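Local coordinates for glycoside hydrolase family 31 (Kribbella flavida DSM 17836, PDB 5X3I), which hydrolyses the alpha-1,3-glucosidic linkages of the cyclic tetrasaccharide cyclobis-(1-6)-alpha-nigerosyl, yielding isomaltose inside the cell, at residues A[243-248]-A[259-263]; A[305-309]-A[331-335]; A[350-356]-A[404-409]; A[692-698]-A[715-721]. The protein carries 1 engineered substitution. One frame throughout, in Å; residues are numbered along the deposited sequence.

Interaction 1: A[243-248]-A[259-263]; sequences TSRRTW and EVALG
Trp248 pairs with Glu259, and Thr247 with Val260, at the open end of a beta hairpin (strands 247-252 and 255-261) in an antiparallel sheet of the N-terminal galactose mutarotase-like part. The first is a hydrogen-bonded pair, with Trp248 N 2.8 Å from Glu259 O; the second is non-hydrogen-bonded, and Ala261 N donates to Arg246 O one step further on. With CG anti to its carbonyl carbon (chi1 -63°), Trp248 turns the benzo rim of the indole across the partner strand: CE3 lies 4.1 Å from Glu259 CB and CZ3 4.2 Å from Ala261 CB. One face of the indole carries Arg246 CG, 3.6 Å above the plane and toward the rim. Glu259 brings CB and CG to the CE3 edge and then runs extended away from the ring, to salt bridges with Arg173 and Arg175; the Arg246 guanidinium turns away to Asp204. On the opposite sheet face Thr247 and Val260 lie side by side, their CG2 atoms 4.1 Å apart. Gly263 N sits over the centre of one face of the Arg245 guanidinium, 3.2 Å from its plane. Arg245 NE and Gly263 N are both donors, so this is no hydrogen bond; NE instead salt-bridges Asp490. A water in the guanidinium plane accepts from Arg245 NH1, donates to Ala261 O at 2.8 Å and lies 2.7 Å from Thr243 OG1, the acceptor for Arg245 N in an ST turn.

Interaction 2: A[305-309]-A[331-335]; sequences GNEWN and VVIEA
Asn306 ND2 donates to Glu334 OE2 over 2.8 Å, in a nearly straight bond. The acceptor lies in the amide plane, yet the two side chains cross at about a right angle and their flat groups are turned 83° apart; ND2 meets OE2 on its anti side, 16° out of the carboxylate plane. Asn306 holds CG anti to its own N (chi1 174°), which carries the amide across to the carboxylate. OE1 of the same carboxylate is paired with Lys469 and also bonds a bound glycerol, while the Glu334 side chain lies about 6 Å from the side chain of Ala471, engineered at the inferred nucleophile position. Asn306 is therefore a second hold on an acid that borders the active site. With a leucine in its place, OE2 would probably lose this donor and the carboxylate would be freer to turn. Elsewhere the contact is looser: a water accepts from Ala335 N at 2.9 Å and reaches Trp308 O at 2.7 Å, and Asn309 CA makes a CH...O contact of 3.3 Å with Ala335 O. Trp308 CZ3 meets Val331 CG2 edge-on at 4.0 Å. In the TIM barrel the loop 305-309 follows strand 302-304, Trp308 leans on helix 311-323, and strand 330-333 bonds to strands 302-304 and 388-393 flanking it.

Interaction 3: A[350-356]-A[404-409]; sequences YAVTEDG and GQVAAD
The edge of the Tyr350 ring meets the Gln405 amide, with OE1 near the ring plane and 3.9 Å from CE2; the two planes are inclined by 31°. The rings of His359 and Phe364 pack edge-to-face with Tyr350. Round the amide's own rim, Thr353 N donates to OE1 at 2.9 Å, in the carbonyl plane and on a lone pair, OE1 is bonded by His359 as well, and NE2 donates to Asp409 OD1 at 2.7 Å, close to the amide plane. NE2 further bonds Thr353 O at 3.2 Å, tilted from that plane; Gly356 N, closing a type I turn, reaches the same oxygen from its opposite face. The bend of Gln405 at chi2 (67°) sets the amide between the Thr353 backbone and Asp409. Replacing Gln405 by leucine would probably leave Thr353 N and His359 without their acceptor and Asp409 OD1 without the amide, loosening the turn from the helix. Val352 slides past Gln405, and CG1 comes 3.5 Å from OE1. Two waters complete the seam, one joining Tyr350 OH to Gln405 N, the other Glu354 O to Ala408 O. The contact thus fixes the loop between strands 348-349 and 365-366 against the N-terminal part of helix 404-415, which follows barrel strand 388-393.

Interaction 4: A[692-698]-A[715-721]; sequences TTWTTYL and GLVTRDV
Leu698 CD1 rests 3.7 Å from Val717 CG2 on the Trp694, Thr696 and Leu698 face of a two-stranded antiparallel ribbon, strands 693-698 and 715-720, in the C-terminal domain. Tyr729 and Val712 back this pair, tying the ribbon to the neighbouring sheet. On the same face buried Thr696 OG1 is satisfied by Asn684 and a water that donates to Val717 O. Further along, Trp694 CB meets Val721 CG1 at 3.6 Å, its indole leading away from the partner strand. On the other face Leu716 CD2 approaches the edge of the Tyr697 ring, 3.8 Å from Tyr697 CB; the side chains cross at about a right angle, and the phenol OH continues to Asp665. Between the faces the pairs Trp694-Arg719, Thr696-Val717 and Leu698-Gly715 each exchange two backbone hydrogen bonds, as in an antiparallel ladder; the strand directions are 154° apart. At the ribbon's end Gly715 N meets Leu698 O at 2.8 Å, in the carbonyl plane. Arg719 reaches Asp705 in a salt bridge. At the polar edge, on the face of Thr695 and Tyr697, Thr695 and Thr718 each hold OG1 anti to the carbonyl carbon (chi1 -61° and -62°); Thr695 OG1 and Thr718 OG1 hydrogen-bond at 2.7 Å, and either could be the donor.

The four contacts follow one another in series along the chain, none nested in or crossing another. Interaction 1 closes first, over the ten residues of a hairpin in the N-terminal beta region. Interaction 2 lies at the start of the barrel, joining the loop after strand 302-304 to the end of strand 330-333 across the crossover through helix 311-323. Interaction 3 closes a longer stretch of 47 residues, pulling a peripheral loop onto helix 404-415; its centre is about 25 Å from that of interaction 2. Interaction 4 spans 16 residues in the C-terminal domain, about 61 Å between centres from interaction 3. No two of them touch.

Interaction 1: A[243-248]-A[259-263]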
loop_
_atom_site.group_PDB
_atom_site.type_symbol
_atom_site.label_atom_id
_atom_site.label_comp_id
_atom_site.label_asym_id
_atom_site.label_seq_id
_atom_site.Cartn_x
_atom_site.Cartn_y
_atom_site.Cartn_z
ATOM N N THR A 243 7.127 -14.712 -8.402
ATOM C CA THR A 243 6.232 -15.359 -7.471
ATOM C C THR A 243 5.366 -14.275 -6.852
ATOM O O THR A 243 5.809 -13.134 -6.736
ATOM C CB THR A 243 7.010 -16.107 -6.370
ATOM O OG1 THR A 243 6.099 -16.780 -5.504
ATOM C CG2 THR A 243 7.845 -15.143 -5.561
ATOM N N SER A 244 4.172 -14.636 -6.406
ATOM C CA SER A 244 3.428 -13.793 -5.482
ATOM C C SER A 244 3.537 -14.302 -4.035
ATOM O O SER A 244 2.913 -13.756 -3.138
ATOM C CB SER A 244 1.972 -13.648 -5.915
ATOM O OG SER A 244 1.352 -14.885 -6.144
ATOM N N ARG A 245 4.304 -15.369 -3.821
ATOM C CA ARG A 245 4.564 -15.841 -2.460
ATOM C C ARG A 245 5.535 -14.896 -1.755
ATOM O O ARG A 245 6.208 -14.112 -2.393
ATOM C CB ARG A 245 5.108 -17.280 -2.457
ATOM C CG ARG A 245 4.099 -18.303 -2.934
ATOM C CD ARG A 245 4.559 -19.754 -2.765
ATOM N NE ARG A 245 3.539 -20.645 -3.301
ATOM C CZ ARG A 245 3.488 -21.039 -4.566
ATOM N NH1 ARG A 245 4.423 -20.657 -5.422
ATOM N NH2 ARG A 245 2.513 -21.832 -4.967
ATOM N N ARG A 246 5.577 -14.961 -0.431
ATOM C CA ARG A 246 6.490 -14.143 0.352
ATOM C C ARG A 246 7.948 -14.373 -0.056
ATOM O O ARG A 246 8.347 -15.493 -0.387
ATOM C CB ARG A 246 6.291 -14.429 1.845
ATOM C CG ARG A 246 6.935 -13.422 2.797
ATOM C CD ARG A 246 6.307 -13.510 4.193
ATOM N NE ARG A 246 6.807 -12.493 5.111
ATOM C CZ ARG A 246 6.404 -12.360 6.371
ATOM N NH1 ARG A 246 5.490 -13.189 6.870
ATOM N NH2 ARG A 246 6.913 -11.403 7.134
ATOM N N THR A 247 8.721 -13.292 -0.056
ATOM C CA THR A 247 10.161 -13.330 -0.285
ATOM C C THR A 247 10.868 -12.446 0.730
ATOM O O THR A 247 10.289 -11.466 1.200
ATOM C CB THR A 247 10.548 -12.840 -1.692
ATOM O OG1 THR A 247 10.058 -11.503 -1.881
ATOM C CG2 THR A 247 9.992 -13.754 -2.767
ATOM N N TRP A 248 12.121 -12.777 1.037
ATOM C CA TRP A 248 12.928 -12.059 2.030
ATOM C C TRP A 248 14.283 -11.662 1.448
ATOM O O TRP A 248 14.832 -12.350 0.601
ATOM C CB TRP A 248 13.165 -12.907 3.278
ATOM C CG TRP A 248 11.963 -13.295 4.077
ATOM C CD1 TRP A 248 11.510 -12.702 5.217
ATOM C CD2 TRP A 248 11.096 -14.399 3.829
ATOM N NE1 TRP A 248 10.400 -13.357 5.679
ATOM C CE2 TRP A 248 10.127 -14.405 4.846
ATOM C CE3 TRP A 248 11.043 -15.385 2.845
ATOM C CZ2 TRP A 248 9.115 -15.353 4.903
ATOM C CZ3 TRP A 248 10.036 -16.321 2.905
ATOM C CH2 TRP A 248 9.089 -16.301 3.926
ATOM N N GLU A 259 15.556 -15.106 -0.263
ATOM C CA GLU A 259 14.826 -16.266 0.237
ATOM C C GLU A 259 13.393 -16.232 -0.289
ATOM O O GLU A 259 12.744 -15.182 -0.283
ATOM C CB GLU A 259 14.845 -16.296 1.770
ATOM C CG GLU A 259 14.425 -17.612 2.398
ATOM C CD GLU A 259 14.726 -17.675 3.891
ATOM O OE1 GLU A 259 15.748 -17.117 4.332
ATOM O OE2 GLU A 259 13.928 -18.272 4.634
ATOM N N VAL A 260 12.914 -17.388 -0.727
ATOM C CA VAL A 260 11.654 -17.514 -1.434
ATOM C C VAL A 260 10.743 -18.619 -0.894
ATOM O O VAL A 260 11.113 -19.789 -0.905
ATOM C CB VAL A 260 11.902 -17.801 -2.922
ATOM C CG1 VAL A 260 10.591 -17.957 -3.651
ATOM C CG2 VAL A 260 12.754 -16.709 -3.536
ATOM N N ALA A 261 9.546 -18.253 -0.446
ATOM C CA ALA A 261 8.546 -19.243 -0.065
ATOM C C ALA A 261 8.085 -20.008 -1.298
ATOM O O ALA A 261 7.920 -19.424 -2.365
ATOM C CB ALA A 261 7.367 -18.587 0.623
ATOM N N LEU A 262 7.883 -21.314 -1.143
ATOM C CA LEU A 262 7.543 -22.184 -2.263
ATOM C C LEU A 262 6.173 -22.816 -2.102
ATOM O O LEU A 262 5.666 -22.952 -0.995
ATOM C CB LEU A 262 8.590 -23.298 -2.423
ATOM C CG LEU A 262 10.022 -22.885 -2.755
ATOM C CD1 LEU A 262 10.974 -24.067 -2.595
ATOM C CD2 LEU A 262 10.091 -22.342 -4.167
ATOM N N GLY A 263 5.581 -23.191 -3.228
ATOM C CA GLY A 263 4.413 -24.045 -3.241
ATOM C C GLY A 263 4.848 -25.493 -3.413
ATOM O O GLY A 263 5.905 -25.880 -2.938
HETATM O O HOH W 1 7.083 -19.277 -4.989
#

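Interaction 2: A[305-309]-A[331-335]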
loop_
_atom_site.group_PDB
_atom_site.type_symbol
_atom_site.label_atom_id
_atom_site.label_comp_id
_atom_site.label_asym_id
_atom_site.label_seq_id
_atom_site.Cartn_x
_atom_site.Cartn_y
_atom_site.Cartn_z
ATOM N N GLY A 305 -11.278 14.936 3.133
ATOM C CA GLY A 305 -11.155 14.633 4.542
ATOM C C GLY A 305 -12.269 13.735 5.039
ATOM O O GLY A 305 -13.440 13.880 4.665
ATOM N N ASN A 306 -11.932 12.912 6.024
ATOM C CA ASN A 306 -12.794 11.782 6.315
ATOM C C ASN A 306 -14.103 12.241 6.922
ATOM O O ASN A 306 -15.134 11.625 6.728
ATOM C CB ASN A 306 -12.115 10.784 7.247
ATOM C CG ASN A 306 -13.048 9.682 7.659
ATOM O OD1 ASN A 306 -13.731 9.790 8.667
ATOM N ND2 ASN A 306 -13.137 8.646 6.843
ATOM N N GLU A 307 -14.055 13.365 7.613
ATOM C CA GLU A 307 -15.224 13.848 8.311
ATOM C C GLU A 307 -16.184 14.642 7.415
ATOM O O GLU A 307 -17.169 15.174 7.919
ATOM C CB GLU A 307 -14.812 14.667 9.534
ATOM C CG GLU A 307 -14.125 13.793 10.564
ATOM C CD GLU A 307 -14.022 14.435 11.925
ATOM O OE1 GLU A 307 -13.956 15.676 11.997
ATOM O OE2 GLU A 307 -14.005 13.689 12.922
ATOM N N TRP A 308 -15.946 14.724 6.102
ATOM C CA TRP A 308 -16.983 15.392 5.346
ATOM C C TRP A 308 -17.937 14.285 4.958
ATOM O O TRP A 308 -17.855 13.711 3.876
ATOM C CB TRP A 308 -16.389 16.039 4.086
ATOM C CG TRP A 308 -15.181 16.918 4.307
ATOM C CD1 TRP A 308 -14.851 17.581 5.448
ATOM C CD2 TRP A 308 -14.174 17.261 3.342
ATOM N NE1 TRP A 308 -13.705 18.304 5.263
ATOM C CE2 TRP A 308 -13.269 18.127 3.977
ATOM C CE3 TRP A 308 -13.959 16.929 1.998
ATOM C CZ2 TRP A 308 -12.151 18.645 3.326
ATOM C CZ3 TRP A 308 -12.841 17.435 1.356
ATOM C CH2 TRP A 308 -11.957 18.291 2.017
ATOM N N ASN A 309 -18.922 14.107 5.829
ATOM C CA ASN A 309 -19.836 12.974 5.771
ATOM C C ASN A 309 -21.262 13.284 5.354
ATOM O O ASN A 309 -22.139 12.442 5.534
ATOM C CB ASN A 309 -19.784 12.172 7.080
ATOM C CG ASN A 309 -20.485 12.839 8.211
ATOM O OD1 ASN A 309 -20.446 14.046 8.352
ATOM N ND2 ASN A 309 -21.123 12.046 9.039
ATOM N N VAL A 331 -12.579 15.922 -5.610
ATOM C CA VAL A 331 -12.899 15.730 -4.201
ATOM C C VAL A 331 -13.140 14.251 -3.941
ATOM O O VAL A 331 -13.830 13.574 -4.704
ATOM C CB VAL A 331 -14.124 16.563 -3.747
ATOM C CG1 VAL A 331 -15.392 16.150 -4.491
ATOM C CG2 VAL A 331 -14.316 16.464 -2.225
ATOM N N VAL A 332 -12.519 13.754 -2.880
ATOM C CA VAL A 332 -12.728 12.400 -2.421
ATOM C C VAL A 332 -13.724 12.412 -1.265
ATOM O O VAL A 332 -13.543 13.146 -0.307
ATOM C CB VAL A 332 -11.400 11.737 -1.956
ATOM C CG1 VAL A 332 -11.655 10.340 -1.490
ATOM C CG2 VAL A 332 -10.339 11.748 -3.075
ATOM N N ILE A 333 -14.767 11.605 -1.348
ATOM C CA ILE A 333 -15.680 11.488 -0.224
ATOM C C ILE A 333 -15.552 10.105 0.400
ATOM O O ILE A 333 -16.005 9.115 -0.170
ATOM C CB ILE A 333 -17.149 11.720 -0.640
ATOM C CG1 ILE A 333 -17.285 12.963 -1.533
ATOM C CG2 ILE A 333 -18.026 11.850 0.595
ATOM C CD1 ILE A 333 -18.707 13.153 -2.124
ATOM N N GLU A 334 -14.941 10.046 1.575
ATOM C CA GLU A 334 -14.786 8.764 2.247
ATOM C C GLU A 334 -16.028 8.285 2.972
ATOM O O GLU A 334 -16.436 7.142 2.760
ATOM C CB GLU A 334 -13.612 8.794 3.230
ATOM C CG GLU A 334 -12.261 8.841 2.561
ATOM C CD GLU A 334 -11.143 8.353 3.475
ATOM O OE1 GLU A 334 -10.127 7.845 2.968
ATOM O OE2 GLU A 334 -11.291 8.501 4.700
ATOM N N ALA A 335 -16.666 9.110 3.807
ATOM C CA ALA A 335 -17.883 8.549 4.346
ATOM C C ALA A 335 -19.051 9.156 3.616
ATOM O O ALA A 335 -19.688 10.108 4.087
ATOM C CB ALA A 335 -17.978 8.855 5.828
HETATM O O HOH W 2 -12.929 12.372 2.262
HETATM O O HOH W 3 -15.878 11.854 3.699
HETATM O O HOH W 4 -22.463 9.810 4.891
#

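Interaction 3: A[350-356]-A[404-409]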
loop_
_atom_site.group_PDB
_atom_site.type_symbol
_atom_site.label_atom_id
_atom_site.label_comp_id
_atom_site.label_asym_id
_atom_site.label_seq_id
_atom_site.Cartn_x
_atom_site.Cartn_y
_atom_site.Cartn_z
ATOM N N TYR A 350 -34.971 2.428 0.049
ATOM C CA TYR A 350 -35.150 1.457 -1.024
ATOM C C TYR A 350 -35.735 0.156 -0.490
ATOM O O TYR A 350 -35.652 -0.124 0.695
ATOM C CB TYR A 350 -33.811 1.177 -1.713
ATOM C CG TYR A 350 -32.770 0.679 -0.745
ATOM C CD1 TYR A 350 -32.068 1.561 0.061
ATOM C CD2 TYR A 350 -32.513 -0.682 -0.611
ATOM C CE1 TYR A 350 -31.123 1.102 0.973
ATOM C CE2 TYR A 350 -31.565 -1.146 0.291
ATOM C CZ TYR A 350 -30.880 -0.245 1.079
ATOM O OH TYR A 350 -29.952 -0.688 1.970
ATOM N N ALA A 351 -36.298 -0.652 -1.373
ATOM C CA ALA A 351 -36.705 -1.992 -0.991
ATOM C C ALA A 351 -35.505 -2.923 -1.115
ATOM O O ALA A 351 -34.893 -2.992 -2.160
ATOM C CB ALA A 351 -37.850 -2.474 -1.860
ATOM N N VAL A 352 -35.175 -3.627 -0.040
ATOM C CA VAL A 352 -34.074 -4.590 -0.039
ATOM C C VAL A 352 -34.309 -5.721 -1.045
ATOM O O VAL A 352 -35.407 -6.242 -1.153
ATOM C CB VAL A 352 -33.871 -5.197 1.373
ATOM C CG1 VAL A 352 -32.894 -6.377 1.340
ATOM C CG2 VAL A 352 -33.398 -4.134 2.360
ATOM N N THR A 353 -33.276 -6.101 -1.789
ATOM C CA THR A 353 -33.406 -7.254 -2.657
ATOM C C THR A 353 -32.930 -8.474 -1.869
ATOM O O THR A 353 -31.731 -8.630 -1.593
ATOM C CB THR A 353 -32.604 -7.068 -3.979
ATOM O OG1 THR A 353 -31.324 -6.502 -3.693
ATOM C CG2 THR A 353 -33.333 -6.118 -4.914
ATOM N N GLU A 354 -33.891 -9.335 -1.516
ATOM C CA GLU A 354 -33.652 -10.512 -0.683
ATOM C C GLU A 354 -32.621 -11.436 -1.323
ATOM O O GLU A 354 -31.933 -12.164 -0.627
ATOM C CB GLU A 354 -34.953 -11.319 -0.434
ATOM C CG GLU A 354 -35.993 -10.737 0.556
ATOM C CD GLU A 354 -37.117 -11.747 0.941
ATOM O OE1 GLU A 354 -38.209 -11.717 0.325
ATOM O OE2 GLU A 354 -36.915 -12.569 1.872
ATOM N N ASP A 355 -32.527 -11.409 -2.648
ATOM C CA ASP A 355 -31.667 -12.352 -3.363
ATOM C C ASP A 355 -30.204 -11.903 -3.444
ATOM O O ASP A 355 -29.366 -12.617 -3.958
ATOM C CB ASP A 355 -32.206 -12.586 -4.772
ATOM C CG ASP A 355 -32.251 -11.315 -5.603
ATOM O OD1 ASP A 355 -31.931 -10.228 -5.093
ATOM O OD2 ASP A 355 -32.635 -11.399 -6.776
ATOM N N GLY A 356 -29.908 -10.710 -2.955
ATOM C CA GLY A 356 -28.561 -10.180 -3.043
ATOM C C GLY A 356 -28.185 -9.643 -4.417
ATOM O O GLY A 356 -27.008 -9.485 -4.722
ATOM N N GLY A 404 -31.199 -6.452 6.575
ATOM C CA GLY A 404 -30.916 -5.421 5.595
ATOM C C GLY A 404 -30.219 -5.938 4.353
ATOM O O GLY A 404 -29.958 -7.131 4.222
ATOM N N GLN A 405 -29.931 -5.028 3.434
ATOM C CA GLN A 405 -29.245 -5.379 2.206
ATOM C C GLN A 405 -27.882 -6.000 2.470
ATOM O O GLN A 405 -27.469 -6.911 1.767
ATOM C CB GLN A 405 -29.064 -4.152 1.319
ATOM C CG GLN A 405 -28.608 -4.527 -0.061
ATOM C CD GLN A 405 -29.674 -5.296 -0.798
ATOM O OE1 GLN A 405 -30.788 -4.803 -0.978
ATOM N NE2 GLN A 405 -29.349 -6.514 -1.222
ATOM N N VAL A 406 -27.189 -5.492 3.484
ATOM C CA VAL A 406 -25.851 -5.962 3.779
ATOM C C VAL A 406 -25.866 -7.455 4.147
ATOM O O VAL A 406 -24.977 -8.197 3.739
ATOM C CB VAL A 406 -25.191 -5.118 4.902
ATOM C CG1 VAL A 406 -25.962 -5.237 6.223
ATOM C CG2 VAL A 406 -23.729 -5.497 5.070
ATOM N N ALA A 407 -26.889 -7.890 4.885
ATOM C CA ALA A 407 -27.016 -9.289 5.288
ATOM C C ALA A 407 -27.463 -10.157 4.123
ATOM O O ALA A 407 -26.990 -11.281 3.965
ATOM C CB ALA A 407 -27.993 -9.430 6.449
ATOM N N ALA A 408 -28.372 -9.630 3.310
ATOM C CA ALA A 408 -28.815 -10.347 2.128
ATOM C C ALA A 408 -27.640 -10.605 1.182
ATOM O O ALA A 408 -27.529 -11.680 0.622
ATOM C CB ALA A 408 -29.908 -9.580 1.413
ATOM N N ASP A 409 -26.770 -9.609 1.014
ATOM C CA ASP A 409 -25.638 -9.733 0.098
ATOM C C ASP A 409 -24.581 -10.711 0.639
ATOM O O ASP A 409 -24.008 -11.481 -0.116
ATOM C CB ASP A 409 -25.008 -8.363 -0.177
ATOM C CG ASP A 409 -25.918 -7.448 -1.027
ATOM O OD1 ASP A 409 -27.007 -7.888 -1.424
ATOM O OD2 ASP A 409 -25.531 -6.294 -1.304
HETATM O O HOH W 5 -30.545 -2.434 4.132
HETATM O O HOH W 6 -29.551 -13.335 -0.491
#

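Interaction 4: A[692-698]-A[715-721]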
loop_
_atom_site.group_PDB
_atom_site.type_symbol
_atom_site.label_atom_id
_atom_site.label_comp_id
_atom_site.label_asym_id
_atom_site.label_seq_id
_atom_site.Cartn_x
_atom_site.Cartn_y
_atom_site.Cartn_z
ATOM N N THR A 692 16.708 28.075 6.486
ATOM C CA THR A 692 16.652 29.296 5.685
ATOM C C THR A 692 17.391 29.195 4.355
ATOM O O THR A 692 17.217 30.029 3.474
ATOM C CB THR A 692 17.233 30.470 6.464
ATOM O OG1 THR A 692 18.619 30.215 6.724
ATOM C CG2 THR A 692 16.504 30.631 7.780
ATOM N N THR A 693 18.189 28.146 4.198
ATOM C CA THR A 693 18.917 27.919 2.960
ATOM C C THR A 693 18.865 26.434 2.680
ATOM O O THR A 693 18.614 25.645 3.574
ATOM C CB THR A 693 20.392 28.384 3.024
ATOM O OG1 THR A 693 21.103 27.607 3.997
ATOM C CG2 THR A 693 20.494 29.863 3.372
ATOM N N TRP A 694 19.079 26.051 1.434
ATOM C CA TRP A 694 18.984 24.651 1.063
ATOM C C TRP A 694 19.964 24.392 -0.057
ATOM O O TRP A 694 20.125 25.222 -0.945
ATOM C CB TRP A 694 17.553 24.303 0.643
ATOM C CG TRP A 694 17.144 22.854 0.797
ATOM C CD1 TRP A 694 16.752 22.009 -0.195
ATOM C CD2 TRP A 694 17.057 22.102 2.015
ATOM N NE1 TRP A 694 16.433 20.783 0.320
ATOM C CE2 TRP A 694 16.612 20.813 1.677
ATOM C CE3 TRP A 694 17.322 22.394 3.356
ATOM C CZ2 TRP A 694 16.431 19.812 2.628
ATOM C CZ3 TRP A 694 17.132 21.401 4.300
ATOM C CH2 TRP A 694 16.693 20.126 3.930
ATOM N N THR A 695 20.617 23.240 -0.024
ATOM C CA THR A 695 21.622 22.931 -1.025
ATOM C C THR A 695 21.188 21.784 -1.912
ATOM O O THR A 695 20.759 20.739 -1.431
ATOM C CB THR A 695 22.967 22.597 -0.371
ATOM O OG1 THR A 695 23.410 23.733 0.377
ATOM C CG2 THR A 695 23.995 22.266 -1.433
ATOM N N THR A 696 21.314 22.000 -3.216
ATOM C CA THR A 696 20.878 21.054 -4.224
ATOM C C THR A 696 22.066 20.607 -5.060
ATOM O O THR A 696 22.926 21.414 -5.390
ATOM C CB THR A 696 19.802 21.681 -5.144
ATOM O OG1 THR A 696 18.692 22.120 -4.356
ATOM C CG2 THR A 696 19.329 20.690 -6.175
ATOM N N TYR A 697 22.127 19.326 -5.397
ATOM C CA TYR A 697 23.176 18.859 -6.283
ATOM C C TYR A 697 22.638 18.706 -7.689
ATOM O O TYR A 697 21.789 17.859 -7.959
ATOM C CB TYR A 697 23.781 17.532 -5.805
ATOM C CG TYR A 697 24.738 16.936 -6.817
ATOM C CD1 TYR A 697 26.018 17.449 -6.978
ATOM C CD2 TYR A 697 24.358 15.879 -7.625
ATOM C CE1 TYR A 697 26.890 16.924 -7.912
ATOM C CE2 TYR A 697 25.225 15.346 -8.558
ATOM C CZ TYR A 697 26.493 15.874 -8.694
ATOM O OH TYR A 697 27.356 15.341 -9.622
ATOM N N LEU A 698 23.146 19.535 -8.586
ATOM C CA LEU A 698 22.760 19.474 -9.980
ATOM C C LEU A 698 23.762 18.642 -10.761
ATOM O O LEU A 698 24.936 18.978 -10.818
ATOM C CB LEU A 698 22.661 20.878 -10.571
ATOM C CG LEU A 698 21.666 21.834 -9.917
ATOM C CD1 LEU A 698 21.722 23.189 -10.591
ATOM C CD2 LEU A 698 20.270 21.263 -9.991
ATOM N N GLY A 715 26.674 21.060 -10.228
ATOM C CA GLY A 715 27.325 20.924 -8.939
ATOM C C GLY A 715 26.431 21.375 -7.802
ATOM O O GLY A 715 25.220 21.492 -7.966
ATOM N N LEU A 716 27.015 21.570 -6.629
ATOM C CA LEU A 716 26.254 21.983 -5.463
ATOM C C LEU A 716 25.813 23.430 -5.586
ATOM O O LEU A 716 26.618 24.309 -5.889
ATOM C CB LEU A 716 27.078 21.800 -4.193
ATOM C CG LEU A 716 27.472 20.368 -3.847
ATOM C CD1 LEU A 716 28.349 20.346 -2.605
ATOM C CD2 LEU A 716 26.234 19.517 -3.640
ATOM N N VAL A 717 24.528 23.674 -5.356
ATOM C CA VAL A 717 23.980 25.020 -5.403
ATOM C C VAL A 717 23.192 25.299 -4.147
ATOM O O VAL A 717 22.335 24.510 -3.764
ATOM C CB VAL A 717 23.050 25.223 -6.603
ATOM C CG1 VAL A 717 22.719 26.705 -6.764
ATOM C CG2 VAL A 717 23.674 24.672 -7.851
ATOM N N THR A 718 23.464 26.431 -3.515
ATOM C CA THR A 718 22.723 26.827 -2.334
ATOM C C THR A 718 21.895 28.072 -2.631
ATOM O O THR A 718 22.384 29.008 -3.248
ATOM C CB THR A 718 23.671 27.093 -1.155
ATOM O OG1 THR A 718 24.371 25.888 -0.838
ATOM C CG2 THR A 718 22.900 27.553 0.057
ATOM N N ARG A 719 20.632 28.067 -2.220
ATOM C CA ARG A 719 19.790 29.242 -2.369
ATOM C C ARG A 719 18.932 29.422 -1.134
ATOM O O ARG A 719 18.824 28.513 -0.316
ATOM C CB ARG A 719 18.914 29.138 -3.619
ATOM C CG ARG A 719 18.015 27.914 -3.682
ATOM C CD ARG A 719 16.853 28.143 -4.637
ATOM N NE ARG A 719 16.049 29.266 -4.176
ATOM C CZ ARG A 719 15.876 30.399 -4.842
ATOM N NH1 ARG A 719 15.140 31.354 -4.310
ATOM N NH2 ARG A 719 16.419 30.574 -6.037
ATOM N N ASP A 720 18.330 30.597 -0.991
ATOM C CA ASP A 720 17.430 30.846 0.125
ATOM C C ASP A 720 16.134 30.066 -0.032
ATOM O O ASP A 720 15.646 29.878 -1.142
ATOM C CB ASP A 720 17.119 32.334 0.252
ATOM C CG ASP A 720 18.339 33.148 0.591
ATOM O OD1 ASP A 720 19.331 32.553 1.044
ATOM O OD2 ASP A 720 18.304 34.377 0.407
ATOM N N VAL A 721 15.574 29.619 1.083
ATOM C CA VAL A 721 14.298 28.928 1.033
ATOM C C VAL A 721 13.273 29.511 1.999
ATOM O O VAL A 721 12.927 28.897 3.000
ATOM C CB VAL A 721 14.469 27.423 1.303
ATOM C CG1 VAL A 721 14.991 26.737 0.060
ATOM C CG2 VAL A 721 15.406 27.184 2.485
HETATM O O HOH W 7 19.121 24.675 -4.002
#